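Local coordinates for beta-galacturonidase (Eisenbergiella tayi, PDB 6NCW), which hydrolyses beta-galacturonides as a family 2 glycoside hydrolase, and may also act on beta-glucuronides, at residues 6-11 with 244-249; 66-71 with 142-147; 150-155 with 235-240; 183-188 with 195-200; 230-235 with 248-253. All coordinates share one frame; numbering follows the deposited sequence.

Overall arrangement
All five contacts lie in the beta-rich part of the chain, away from the galacturonate-binding residues. Contacts 3, 4 and 5 belong to the immunoglobulin-like sandwich: contact 3 joins its two sheets, whereas contacts 4 and 5 are pairings of neighbouring strands within one of them. Contacts 3 and 4 have centres about 8 Å apart and are joined by backbone bonds between strands 227-238 and 182-190. Contact 1 shares Ile248 and Asp249 with contact 5 and holds the N-terminal loop against the same sheet. It also reaches contact 2, about 13 Å away between centres, through the salt bridge of Arg11 NH1 with Glu145 OE1 (2.9 Å), which ties the N-terminal loop to the four-stranded sheet that holds strands 68-72 and 142-147.

Contact 1: 6-11 with 244-249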
# COMPACT_ATOMS: atom_id res chain seq x y z
N GLU A 6 5.26 -8.08 -42.64
CA GLU A 6 5.40 -6.98 -43.59
C GLU A 6 4.22 -6.97 -44.55
O GLU A 6 3.89 -7.99 -45.17
CB GLU A 6 6.71 -7.07 -44.37
CG GLU A 6 7.97 -6.84 -43.51
CD GLU A 6 8.03 -5.46 -42.84
OE1 GLU A 6 8.26 -4.44 -43.54
OE2 GLU A 6 7.85 -5.38 -41.60
N THR A 7 3.56 -5.83 -44.65
CA THR A 7 2.40 -5.69 -45.52
C THR A 7 2.77 -5.22 -46.93
O THR A 7 1.87 -5.03 -47.74
CB THR A 7 1.40 -4.71 -44.91
OG1 THR A 7 2.05 -3.45 -44.69
CG2 THR A 7 0.87 -5.25 -43.59
N HIS A 8 4.06 -5.00 -47.20
CA HIS A 8 4.51 -4.54 -48.52
C HIS A 8 5.93 -5.00 -48.76
O HIS A 8 6.79 -4.82 -47.90
CB HIS A 8 4.46 -3.01 -48.63
CG HIS A 8 3.09 -2.43 -48.58
ND1 HIS A 8 2.17 -2.61 -49.59
CD2 HIS A 8 2.47 -1.69 -47.63
CE1 HIS A 8 1.04 -1.99 -49.27
NE2 HIS A 8 1.20 -1.42 -48.09
N LYS A 9 6.17 -5.59 -49.93
CA LYS A 9 7.53 -5.76 -50.45
C LYS A 9 7.81 -4.87 -51.65
O LYS A 9 8.93 -4.39 -51.79
CB LYS A 9 7.80 -7.22 -50.84
CG LYS A 9 7.80 -8.25 -49.68
CD LYS A 9 8.34 -7.66 -48.34
CE LYS A 9 8.86 -8.76 -47.37
NZ LYS A 9 8.11 -10.04 -47.53
N ILE A 10 6.80 -4.60 -52.48
CA ILE A 10 7.01 -3.75 -53.65
C ILE A 10 6.88 -2.28 -53.29
O ILE A 10 7.78 -1.48 -53.57
CB ILE A 10 6.04 -4.14 -54.79
CG1 ILE A 10 6.42 -5.50 -55.38
CG2 ILE A 10 6.05 -3.09 -55.88
CD1 ILE A 10 5.43 -6.01 -56.40
N ARG A 11 5.77 -1.89 -52.68
CA ARG A 11 5.56 -0.48 -52.37
C ARG A 11 6.66 0.03 -51.45
O ARG A 11 7.11 -0.68 -50.55
CB ARG A 11 4.19 -0.28 -51.73
CG ARG A 11 3.81 1.19 -51.50
CD ARG A 11 2.47 1.29 -50.76
NE ARG A 11 1.44 0.50 -51.42
CZ ARG A 11 0.15 0.49 -51.07
NH1 ARG A 11 -0.27 1.23 -50.05
NH2 ARG A 11 -0.71 -0.26 -51.75
N ALA A 244 4.21 -3.47 -60.06
CA ALA A 244 4.21 -2.03 -59.84
C ALA A 244 3.69 -1.63 -58.43
O ALA A 244 4.11 -0.60 -57.88
CB ALA A 244 3.41 -1.34 -60.93
N ASP A 245 2.80 -2.42 -57.84
CA ASP A 245 2.37 -2.18 -56.46
C ASP A 245 1.89 -3.49 -55.85
O ASP A 245 1.47 -4.40 -56.57
CB ASP A 245 1.26 -1.12 -56.38
CG ASP A 245 0.89 -0.75 -54.93
OD1 ASP A 245 1.82 -0.47 -54.14
OD2 ASP A 245 -0.32 -0.76 -54.60
N ASP A 246 1.94 -3.58 -54.52
CA ASP A 246 1.41 -4.75 -53.83
C ASP A 246 0.66 -4.36 -52.56
O ASP A 246 0.70 -3.22 -52.09
CB ASP A 246 2.52 -5.77 -53.50
CG ASP A 246 3.55 -5.26 -52.50
OD1 ASP A 246 3.59 -4.05 -52.15
OD2 ASP A 246 4.36 -6.10 -52.06
N ILE A 247 -0.05 -5.35 -52.03
CA ILE A 247 -0.55 -5.34 -50.65
C ILE A 247 -0.47 -6.77 -50.16
O ILE A 247 -0.75 -7.72 -50.91
CB ILE A 247 -1.98 -4.77 -50.55
CG1 ILE A 247 -2.35 -4.51 -49.09
CG2 ILE A 247 -2.99 -5.72 -51.19
CD1 ILE A 247 -3.49 -3.55 -48.93
N ILE A 248 -0.03 -6.94 -48.91
CA ILE A 248 0.07 -8.25 -48.28
C ILE A 248 -0.74 -8.21 -46.98
O ILE A 248 -0.60 -7.26 -46.20
CB ILE A 248 1.53 -8.64 -48.01
CG1 ILE A 248 2.37 -8.50 -49.28
CG2 ILE A 248 1.61 -10.06 -47.50
CD1 ILE A 248 3.88 -8.68 -49.06
N ASP A 249 -1.58 -9.22 -46.75
CA ASP A 249 -2.35 -9.33 -45.52
C ASP A 249 -2.24 -10.76 -44.99
O ASP A 249 -1.48 -11.56 -45.53
CB ASP A 249 -3.81 -8.92 -45.76
CG ASP A 249 -4.41 -8.16 -44.57
OD1 ASP A 249 -4.26 -8.62 -43.41
OD2 ASP A 249 -5.03 -7.09 -44.80
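Where the N-terminal loop meets the immunoglobulin-like sandwich, the carboxylate of Asp246 collects the backbone N-H groups of three successive residues, Lys9, Ile10 and Arg11. Asp246 OD2 receives Lys9 N through the syn lone pair (2.8 Å) and Ile10 N from above the carboxylate plane (2.9 Å). Asp246 OD1 is approached from opposite faces, by Arg11 N at 3.1 Å in an almost straight bond (174°) and by His8 ND1 at 3.3 Å. With Asp246 CG lodged between its own N and carbonyl carbon (chi1 65°), the carboxylate is directed into the loop, and four donors would be expected to favour its ionised form. Arg11 grips the neighbouring carboxylate side-on: NE meets Asp245 OD1 and NH2 meets Asp245 OD2, both at 2.9 Å, with the planes 25° apart. Asp245 OD2 also accepts from Leu152 N. Ile248 N bonds to Thr7 O (2.9 Å). The loop lies along strand 245-251, whose neighbour is strand 227-238, while Arg11 reaches strand 142-147 through Glu145 and strand 150-162 through Leu152 O.

Contact 2: 66-71 with 142-147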
# COMPACT_ATOMS: atom_id res chain seq x y z
N GLY A 66 6.92 12.86 -55.41
CA GLY A 66 5.87 12.26 -56.20
C GLY A 66 4.58 12.09 -55.41
O GLY A 66 4.26 12.88 -54.52
N ASN A 67 3.83 11.05 -55.76
CA ASN A 67 2.59 10.75 -55.06
C ASN A 67 2.90 10.00 -53.76
O ASN A 67 3.58 8.96 -53.78
CB ASN A 67 1.67 9.90 -55.94
CG ASN A 67 1.12 10.66 -57.12
OD1 ASN A 67 1.07 11.89 -57.14
ND2 ASN A 67 0.67 9.92 -58.13
N ILE A 68 2.39 10.51 -52.64
CA ILE A 68 2.64 9.91 -51.34
C ILE A 68 1.32 9.63 -50.62
O ILE A 68 0.29 10.25 -50.88
CB ILE A 68 3.54 10.79 -50.45
CG1 ILE A 68 2.79 12.05 -50.01
CG2 ILE A 68 4.84 11.12 -51.17
CD1 ILE A 68 3.51 12.85 -48.92
N ARG A 69 1.40 8.70 -49.68
CA ARG A 69 0.31 8.38 -48.77
C ARG A 69 0.87 8.37 -47.36
O ARG A 69 1.86 7.67 -47.10
CB ARG A 69 -0.32 7.03 -49.13
CG ARG A 69 -1.48 6.60 -48.25
CD ARG A 69 -1.94 5.20 -48.68
NE ARG A 69 -2.98 4.69 -47.81
CZ ARG A 69 -2.83 3.66 -46.98
NH1 ARG A 69 -1.67 3.01 -46.91
NH2 ARG A 69 -3.86 3.28 -46.22
N LEU A 70 0.29 9.16 -46.48
CA LEU A 70 0.58 9.09 -45.05
C LEU A 70 -0.56 8.33 -44.38
O LEU A 70 -1.70 8.79 -44.40
CB LEU A 70 0.72 10.48 -44.45
CG LEU A 70 1.87 11.31 -45.00
CD1 LEU A 70 1.51 12.79 -44.97
CD2 LEU A 70 3.11 11.05 -44.17
N GLU A 71 -0.25 7.18 -43.79
CA GLU A 71 -1.24 6.43 -43.02
C GLU A 71 -1.04 6.67 -41.53
O GLU A 71 0.07 6.49 -41.00
CB GLU A 71 -1.19 4.93 -43.31
CG GLU A 71 -2.32 4.21 -42.52
CD GLU A 71 -2.37 2.71 -42.73
OE1 GLU A 71 -1.39 2.14 -43.26
OE2 GLU A 71 -3.40 2.11 -42.34
N VAL A 142 2.60 5.63 -37.56
CA VAL A 142 2.50 6.51 -38.72
C VAL A 142 3.41 5.96 -39.82
O VAL A 142 4.57 5.61 -39.55
CB VAL A 142 2.88 7.96 -38.40
CG1 VAL A 142 2.82 8.83 -39.64
CG2 VAL A 142 1.97 8.54 -37.32
N VAL A 143 2.89 5.89 -41.04
CA VAL A 143 3.59 5.26 -42.16
C VAL A 143 3.60 6.20 -43.35
O VAL A 143 2.54 6.71 -43.75
CB VAL A 143 2.96 3.91 -42.56
CG1 VAL A 143 3.70 3.32 -43.75
CG2 VAL A 143 3.00 2.94 -41.40
N LEU A 144 4.78 6.42 -43.94
CA LEU A 144 4.94 7.15 -45.19
C LEU A 144 5.13 6.16 -46.33
O LEU A 144 6.01 5.31 -46.27
CB LEU A 144 6.13 8.11 -45.14
CG LEU A 144 6.54 8.71 -46.50
CD1 LEU A 144 5.51 9.73 -47.00
CD2 LEU A 144 7.95 9.34 -46.45
N GLU A 145 4.31 6.29 -47.37
CA GLU A 145 4.36 5.43 -48.54
C GLU A 145 4.53 6.30 -49.78
O GLU A 145 3.85 7.32 -49.93
CB GLU A 145 3.08 4.60 -48.68
CG GLU A 145 2.81 3.67 -47.50
CD GLU A 145 1.48 2.98 -47.64
OE1 GLU A 145 0.69 3.44 -48.49
OE2 GLU A 145 1.21 2.00 -46.91
N GLU A 146 5.44 5.90 -50.65
CA GLU A 146 5.66 6.57 -51.92
C GLU A 146 4.98 5.75 -53.00
O GLU A 146 5.27 4.56 -53.16
CB GLU A 146 7.16 6.76 -52.19
CG GLU A 146 7.68 8.01 -51.48
CD GLU A 146 9.16 8.30 -51.67
OE1 GLU A 146 9.56 8.76 -52.77
OE2 GLU A 146 9.93 8.08 -50.70
N LEU A 147 4.03 6.36 -53.70
CA LEU A 147 3.17 5.66 -54.64
C LEU A 147 3.56 6.00 -56.08
O LEU A 147 4.33 6.92 -56.36
CB LEU A 147 1.71 6.04 -54.41
CG LEU A 147 1.19 5.83 -52.98
CD1 LEU A 147 -0.21 6.36 -52.87
CD2 LEU A 147 1.23 4.35 -52.63
O HOH W 1 4.54 9.36 -58.06
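Arg69 leaves its strand with CG trans to the backbone N (chi1 -180°) and stays extended as far as NE, whereas Glu145 directs CG opposite its carbonyl carbon (chi1 -60°); the two side chains therefore run alongside each other. Arg69 NH1 bonds to Glu145 OE1 at 2.9 Å, with the oxygen in the guanidinium plane but the nitrogen 37° out of the carboxylate plane. Glu71 OE1 joins the network through a long ion pair to Arg69 NH1 (3.8 Å). Further salt bridges, which would be expected to balance the charges, run from Asp99 to Arg69 NE, from Lys73 to Glu71 OE2 and from Arg11 to Glu145 OE1. On the other face Leu144 CD1 packs on Leu70 CD2 (3.9 Å) and on Ile68 CB (4.1 Å). Paired backbone bonds at Arg69-Glu145 and Glu71-Val143 fix the antiparallel register, and a water bridges Asn67 N (2.9 Å) to Leu147 O (3.0 Å). In the sheet, strand 68-72 lies between strands 142-147 and 98-105, and Ile68 and Leu144 face Phe62 of strand 55-63, which belongs to another sheet.

Contact 3: 150-155 with 235-240; sequences AYLSWI and AVLRTA
Leu152 carries most of the apolar contact, dividing its two methyls between Ala235 and Leu237. CD1 of Leu152 meets Ala235 CB at 3.8 Å, and CD2 of Leu152 meets Leu237 CB at 4.1 Å. Setting CG opposite the carbonyl carbon (chi1 -62°) sends this fork across to strand 235-238. Ala235 CB receives a second methyl, Ile155 CD1, at 4.0 Å, and at the other end Ala150 CB lies 4.3 Å from Leu237 CD2. A second group of contacts sets methyls against main chain: Leu152 CD1 sits 3.3 Å from Ala235 O, and Leu237 CD2 rests 4.0 Å from Ala150 O. The backbone geometry shows that these are facing rather than paired strands. Their axes approach to 7.8 Å, the nearest CA atoms, those of Leu152 and Leu237, are 7.3 Å apart, and the two segments share no hydrogen bonds. Leu152 and Ile155 both point inward although they are three residues apart, consistent with the helical backbone angles of Ser153 (phi -77°, psi -40°), which break the regular strand. This is part of the core between the two sheets of the immunoglobulin-like sandwich. Strand 150-162 pairs with 165-176 in one sheet; in the other, strand 227-238 lies between 182-190 and 245-251. Ala235 is also bordered by Ile247 and Val186 of its own sheet and by Ile172 of strand 165-176 in the facing one.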
# COMPACT_ATOMS: atom_id res chain seq x y z
N ALA A 150 -1.06 4.34 -59.45
CA ALA A 150 -2.20 3.67 -58.84
C ALA A 150 -1.69 2.70 -57.77
O ALA A 150 -0.55 2.25 -57.82
CB ALA A 150 -3.03 2.92 -59.88
N TYR A 151 -2.57 2.37 -56.82
CA TYR A 151 -2.17 1.53 -55.70
C TYR A 151 -3.36 0.72 -55.17
O TYR A 151 -4.52 1.06 -55.39
CB TYR A 151 -1.57 2.37 -54.56
CG TYR A 151 -2.55 3.25 -53.82
CD1 TYR A 151 -3.11 2.84 -52.60
CD2 TYR A 151 -2.91 4.49 -54.32
CE1 TYR A 151 -4.01 3.65 -51.91
CE2 TYR A 151 -3.81 5.31 -53.64
CZ TYR A 151 -4.35 4.88 -52.44
OH TYR A 151 -5.23 5.70 -51.78
N LEU A 152 -3.02 -0.34 -54.45
CA LEU A 152 -4.00 -1.23 -53.84
C LEU A 152 -4.43 -0.64 -52.49
O LEU A 152 -3.64 -0.58 -51.55
CB LEU A 152 -3.41 -2.62 -53.68
CG LEU A 152 -3.06 -3.23 -55.05
CD1 LEU A 152 -2.49 -4.63 -54.95
CD2 LEU A 152 -4.31 -3.23 -55.92
N SER A 153 -5.70 -0.24 -52.40
CA SER A 153 -6.23 0.39 -51.19
C SER A 153 -6.53 -0.64 -50.09
O SER A 153 -6.26 -0.38 -48.91
CB SER A 153 -7.48 1.19 -51.55
OG SER A 153 -8.25 1.47 -50.40
N TRP A 154 -7.09 -1.80 -50.43
CA TRP A 154 -7.29 -2.90 -49.48
C TRP A 154 -7.61 -4.17 -50.26
O TRP A 154 -7.93 -4.13 -51.45
CB TRP A 154 -8.42 -2.60 -48.47
CG TRP A 154 -9.77 -2.13 -49.05
CD1 TRP A 154 -10.23 -0.85 -49.10
CD2 TRP A 154 -10.82 -2.95 -49.62
NE1 TRP A 154 -11.47 -0.80 -49.67
CE2 TRP A 154 -11.86 -2.08 -49.99
CE3 TRP A 154 -10.96 -4.32 -49.86
CZ2 TRP A 154 -13.05 -2.54 -50.59
CZ3 TRP A 154 -12.14 -4.78 -50.45
CH2 TRP A 154 -13.16 -3.89 -50.81
N ILE A 155 -7.48 -5.31 -49.57
CA ILE A 155 -7.92 -6.62 -50.04
C ILE A 155 -8.69 -7.31 -48.91
O ILE A 155 -8.24 -7.29 -47.76
CB ILE A 155 -6.72 -7.47 -50.51
CG1 ILE A 155 -7.15 -8.88 -50.89
CG2 ILE A 155 -5.63 -7.51 -49.45
CD1 ILE A 155 -6.09 -9.65 -51.66
N ALA A 235 -1.35 -9.57 -53.11
CA ALA A 235 -1.91 -9.03 -54.34
C ALA A 235 -0.87 -8.13 -54.99
O ALA A 235 -0.42 -7.16 -54.37
CB ALA A 235 -3.21 -8.27 -54.07
N VAL A 236 -0.48 -8.45 -56.22
CA VAL A 236 0.47 -7.64 -56.98
C VAL A 236 -0.28 -6.99 -58.14
O VAL A 236 -0.87 -7.69 -58.98
CB VAL A 236 1.68 -8.46 -57.45
CG1 VAL A 236 2.64 -7.58 -58.26
CG2 VAL A 236 2.40 -9.06 -56.25
N LEU A 237 -0.29 -5.66 -58.17
CA LEU A 237 -0.86 -4.90 -59.27
C LEU A 237 0.22 -4.67 -60.33
O LEU A 237 1.33 -4.22 -60.01
CB LEU A 237 -1.40 -3.57 -58.77
CG LEU A 237 -1.89 -2.55 -59.81
CD1 LEU A 237 -3.21 -2.96 -60.45
CD2 LEU A 237 -2.03 -1.17 -59.17
N ARG A 238 -0.11 -5.01 -61.58
CA ARG A 238 0.76 -4.76 -62.73
C ARG A 238 0.02 -3.90 -63.74
O ARG A 238 -1.08 -4.25 -64.16
CB ARG A 238 1.20 -6.07 -63.39
CG ARG A 238 2.18 -6.86 -62.55
CD ARG A 238 2.45 -8.23 -63.16
NE ARG A 238 3.03 -9.13 -62.17
CZ ARG A 238 4.34 -9.29 -61.97
NH1 ARG A 238 5.21 -8.60 -62.71
NH2 ARG A 238 4.77 -10.13 -61.04
N THR A 239 0.64 -2.78 -64.14
CA THR A 239 0.17 -1.90 -65.19
C THR A 239 1.12 -1.98 -66.39
O THR A 239 1.84 -2.98 -66.56
CB THR A 239 0.03 -0.47 -64.66
OG1 THR A 239 1.33 0.04 -64.33
CG2 THR A 239 -0.85 -0.43 -63.42
N ALA A 240 1.13 -0.93 -67.20
CA ALA A 240 2.11 -0.78 -68.28
C ALA A 240 3.49 -0.38 -67.74
O ALA A 240 4.47 -1.12 -67.88
CB ALA A 240 1.63 0.25 -69.27

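Contact 4: 183-188 with 195-200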
# COMPACT_ATOMS: atom_id res chain seq x y z
N ASP A 183 -5.13 0.64 -67.13
CA ASP A 183 -5.32 -0.78 -67.41
C ASP A 183 -4.26 -1.59 -66.68
O ASP A 183 -3.16 -1.10 -66.42
CB ASP A 183 -5.19 -1.12 -68.92
CG ASP A 183 -6.27 -0.49 -69.77
OD1 ASP A 183 -7.43 -0.42 -69.31
OD2 ASP A 183 -5.95 -0.07 -70.90
N GLY A 184 -4.59 -2.84 -66.40
CA GLY A 184 -3.65 -3.73 -65.76
C GLY A 184 -4.37 -4.94 -65.20
O GLY A 184 -5.54 -5.19 -65.51
N SER A 185 -3.64 -5.68 -64.37
CA SER A 185 -4.21 -6.85 -63.71
C SER A 185 -3.73 -6.89 -62.26
O SER A 185 -2.78 -6.19 -61.87
CB SER A 185 -3.85 -8.15 -64.45
OG SER A 185 -2.49 -8.51 -64.26
N VAL A 186 -4.41 -7.70 -61.45
CA VAL A 186 -3.98 -7.97 -60.08
C VAL A 186 -3.83 -9.48 -59.93
O VAL A 186 -4.76 -10.23 -60.21
CB VAL A 186 -4.96 -7.40 -59.05
CG1 VAL A 186 -4.63 -7.93 -57.66
CG2 VAL A 186 -4.87 -5.89 -59.06
N GLU A 187 -2.64 -9.91 -59.50
CA GLU A 187 -2.35 -11.31 -59.25
C GLU A 187 -2.38 -11.60 -57.75
O GLU A 187 -1.70 -10.92 -56.97
CB GLU A 187 -0.99 -11.69 -59.84
CG GLU A 187 -0.63 -13.15 -59.58
CD GLU A 187 0.64 -13.61 -60.29
OE1 GLU A 187 0.85 -14.84 -60.38
OE2 GLU A 187 1.42 -12.73 -60.74
N VAL A 188 -3.13 -12.63 -57.36
CA VAL A 188 -3.44 -12.90 -55.95
C VAL A 188 -2.94 -14.30 -55.61
O VAL A 188 -3.34 -15.28 -56.25
CB VAL A 188 -4.94 -12.79 -55.66
CG1 VAL A 188 -5.23 -13.16 -54.21
CG2 VAL A 188 -5.45 -11.40 -55.96
N PHE A 195 -3.99 -18.24 -56.90
CA PHE A 195 -5.40 -18.08 -56.56
C PHE A 195 -6.18 -17.44 -57.70
O PHE A 195 -7.16 -18.02 -58.18
CB PHE A 195 -5.56 -17.27 -55.27
CG PHE A 195 -6.96 -17.24 -54.76
CD1 PHE A 195 -7.49 -18.34 -54.10
CD2 PHE A 195 -7.76 -16.13 -54.95
CE1 PHE A 195 -8.81 -18.33 -53.65
CE2 PHE A 195 -9.07 -16.11 -54.50
CZ PHE A 195 -9.59 -17.21 -53.85
N ALA A 196 -5.77 -16.26 -58.15
CA ALA A 196 -6.52 -15.61 -59.21
C ALA A 196 -5.68 -14.51 -59.81
O ALA A 196 -4.73 -14.01 -59.20
CB ALA A 196 -7.86 -15.05 -58.71
N VAL A 197 -6.04 -14.14 -61.04
CA VAL A 197 -5.55 -12.94 -61.70
C VAL A 197 -6.77 -12.16 -62.17
O VAL A 197 -7.55 -12.66 -62.98
CB VAL A 197 -4.61 -13.26 -62.88
CG1 VAL A 197 -4.09 -11.97 -63.50
CG2 VAL A 197 -3.46 -14.14 -62.43
N LEU A 198 -6.94 -10.95 -61.65
CA LEU A 198 -8.10 -10.13 -61.95
C LEU A 198 -7.72 -9.06 -62.95
O LEU A 198 -6.79 -8.28 -62.69
CB LEU A 198 -8.66 -9.50 -60.68
CG LEU A 198 -9.40 -10.44 -59.74
CD1 LEU A 198 -9.96 -9.67 -58.54
CD2 LEU A 198 -10.52 -11.15 -60.51
N PRO A 199 -8.40 -8.96 -64.10
CA PRO A 199 -8.14 -7.83 -64.99
C PRO A 199 -8.78 -6.56 -64.44
O PRO A 199 -9.92 -6.56 -63.98
CB PRO A 199 -8.78 -8.26 -66.32
CG PRO A 199 -9.82 -9.28 -65.94
CD PRO A 199 -9.32 -9.95 -64.68
N ILE A 200 -8.01 -5.47 -64.49
CA ILE A 200 -8.39 -4.19 -63.89
C ILE A 200 -8.55 -3.17 -65.00
O ILE A 200 -7.67 -3.05 -65.87
CB ILE A 200 -7.34 -3.69 -62.87
CG1 ILE A 200 -7.06 -4.73 -61.79
CG2 ILE A 200 -7.78 -2.40 -62.24
CD1 ILE A 200 -8.26 -5.09 -60.99
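Val186 and Ile200 form the close-packed side of this strand pair, with Val186 CG2 3.7 Å from Ile200 CG1. With CG1 opposite the carbonyl carbon (chi1 -55°), Ile200 turns that branch toward Val186. On the same face Val188 CG1 lies 4.0 Å from Phe195 CD2, the two side chains running alongside each other. Ile172 of strand 165-176 covers both valines, and Phe210 of strand 207-216 meets Ile200, which makes this the inward face of the immunoglobulin-like sandwich. Strands 182-190 and 193-202 form an antiparallel beta hairpin here. Leu198 N to Val186 O and Val186 N to Leu198 O, both 2.7 Å, mark one of its hydrogen-bonded pairs. Near the turn, Phe195 and Ala196 both face Val188 in a classic beta bulge: Ala196 N bonds to Val188 O at 3.2 Å, while Phe195 N makes a weak bond to the same oxygen. The outward face is more loosely packed. There Glu187 CG touches Val197 CG2 only at 4.1 Å, and both Val197 and Pro199 are exposed in the assembly, though Val197 touches a crystal neighbour.

Contact 5: 230-235 with 248-253; sequences LYLITA and IDRVGF
A twisted antiparallel hairpin, its strand directions 143° apart, pairs Tyr231 with Val251 and Ile233 with Asp249. Each pair is closed by two backbone bonds, such as Val251 N to Tyr231 O at 2.8 Å and Asp249 N to Ile233 O at 3.0 Å. On one face Arg250 is clasped by two leucines. Leu230 CD1 sits over the centre of its guanidinium, 3.6 Å from Arg250 CZ, while Leu232 CD2 presses on Arg250 CG at 3.5 Å. The bend at chi3 (-45°) turns the guanidinium under Leu230, and Arg250 NH1 continues to Glu325 of helix 317-326, in the TIM-barrel domain. Thr234 CG2 extends this face by lying alongside Ile248 CG1 (4.0 Å). The opposite face turns into the immunoglobulin-like sandwich, where Ile233 and Val251 both meet Phe157 of strand 150-162. Ile233 CG2 touches Val251 CG1 at 3.8 Å on this side. Phe253, past the last pair, brings CD2 within 3.8 Å of Tyr231 CE2, the ring planes standing at 87°. Asp249 OD1 accepts Arg250 N through its anti lone pair (2.8 Å), which restrains the rotation of that carboxylate; Tyr231 OH is bonded to Glu221 N.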
# COMPACT_ATOMS: atom_id res chain seq x y z
N LEU A 230 -2.23 -19.52 -40.08
CA LEU A 230 -2.42 -18.30 -40.85
C LEU A 230 -1.73 -18.41 -42.20
O LEU A 230 -0.75 -19.15 -42.36
CB LEU A 230 -1.86 -17.06 -40.10
CG LEU A 230 -2.43 -16.80 -38.70
CD1 LEU A 230 -1.68 -15.67 -38.00
CD2 LEU A 230 -3.90 -16.48 -38.84
N TYR A 231 -2.24 -17.66 -43.18
CA TYR A 231 -1.62 -17.58 -44.49
C TYR A 231 -1.44 -16.13 -44.90
O TYR A 231 -2.32 -15.30 -44.68
CB TYR A 231 -2.48 -18.27 -45.55
CG TYR A 231 -2.64 -19.76 -45.35
CD1 TYR A 231 -1.74 -20.65 -45.91
CD2 TYR A 231 -3.70 -20.27 -44.63
CE1 TYR A 231 -1.89 -22.01 -45.75
CE2 TYR A 231 -3.87 -21.63 -44.45
CZ TYR A 231 -2.95 -22.50 -45.03
OH TYR A 231 -3.10 -23.86 -44.87
N LEU A 232 -0.31 -15.84 -45.55
CA LEU A 232 -0.17 -14.54 -46.19
C LEU A 232 -0.92 -14.55 -47.52
O LEU A 232 -0.76 -15.47 -48.33
CB LEU A 232 1.30 -14.20 -46.41
CG LEU A 232 2.17 -14.18 -45.16
CD1 LEU A 232 3.63 -14.29 -45.52
CD2 LEU A 232 1.89 -12.91 -44.38
N ILE A 233 -1.77 -13.54 -47.73
CA ILE A 233 -2.41 -13.32 -49.02
C ILE A 233 -1.71 -12.14 -49.67
O ILE A 233 -1.52 -11.10 -49.03
CB ILE A 233 -3.93 -13.11 -48.90
CG1 ILE A 233 -4.57 -12.93 -50.27
CG2 ILE A 233 -4.29 -11.92 -48.00
CD1 ILE A 233 -6.08 -13.02 -50.26
N THR A 234 -1.28 -12.32 -50.92
CA THR A 234 -0.52 -11.30 -51.64
C THR A 234 -1.27 -10.88 -52.89
O THR A 234 -1.75 -11.72 -53.66
CB THR A 234 0.87 -11.81 -52.00
OG1 THR A 234 1.51 -12.31 -50.82
CG2 THR A 234 1.71 -10.68 -52.57
N ALA A 235 -1.35 -9.57 -53.11
CA ALA A 235 -1.91 -9.03 -54.34
C ALA A 235 -0.87 -8.13 -54.99
O ALA A 235 -0.42 -7.16 -54.37
CB ALA A 235 -3.21 -8.27 -54.07
N ILE A 248 -0.03 -6.94 -48.91
CA ILE A 248 0.07 -8.25 -48.28
C ILE A 248 -0.74 -8.21 -46.98
O ILE A 248 -0.60 -7.26 -46.20
CB ILE A 248 1.53 -8.64 -48.01
CG1 ILE A 248 2.37 -8.50 -49.28
CG2 ILE A 248 1.61 -10.06 -47.50
CD1 ILE A 248 3.88 -8.68 -49.06
N ASP A 249 -1.58 -9.22 -46.75
CA ASP A 249 -2.35 -9.33 -45.52
C ASP A 249 -2.24 -10.76 -44.99
O ASP A 249 -1.48 -11.56 -45.53
CB ASP A 249 -3.81 -8.92 -45.76
CG ASP A 249 -4.41 -8.16 -44.57
OD1 ASP A 249 -4.26 -8.62 -43.41
OD2 ASP A 249 -5.03 -7.09 -44.80
N ARG A 250 -2.97 -11.09 -43.92
CA ARG A 250 -2.98 -12.45 -43.39
C ARG A 250 -4.41 -12.93 -43.20
O ARG A 250 -5.28 -12.17 -42.77
CB ARG A 250 -2.25 -12.56 -42.06
CG ARG A 250 -0.78 -12.83 -42.19
CD ARG A 250 -0.21 -13.38 -40.91
NE ARG A 250 -0.68 -12.61 -39.77
CZ ARG A 250 -0.05 -12.55 -38.60
NH1 ARG A 250 1.09 -13.20 -38.41
NH2 ARG A 250 -0.57 -11.84 -37.62
N VAL A 251 -4.63 -14.22 -43.47
CA VAL A 251 -5.95 -14.81 -43.38
C VAL A 251 -5.86 -16.11 -42.59
O VAL A 251 -4.78 -16.68 -42.41
CB VAL A 251 -6.59 -15.07 -44.77
CG1 VAL A 251 -6.63 -13.80 -45.61
CG2 VAL A 251 -5.85 -16.18 -45.50
N GLY A 252 -7.00 -16.53 -42.09
CA GLY A 252 -7.16 -17.87 -41.55
C GLY A 252 -8.48 -18.43 -42.04
O GLY A 252 -9.43 -17.69 -42.29
N PHE A 253 -8.50 -19.74 -42.24
CA PHE A 253 -9.68 -20.44 -42.77
C PHE A 253 -10.50 -20.94 -41.59
O PHE A 253 -10.21 -21.99 -41.01
CB PHE A 253 -9.26 -21.59 -43.69
CG PHE A 253 -8.79 -21.15 -45.07
CD1 PHE A 253 -9.65 -21.19 -46.16
CD2 PHE A 253 -7.48 -20.70 -45.27
CE1 PHE A 253 -9.22 -20.77 -47.43
CE2 PHE A 253 -7.05 -20.29 -46.53
CZ PHE A 253 -7.92 -20.32 -47.61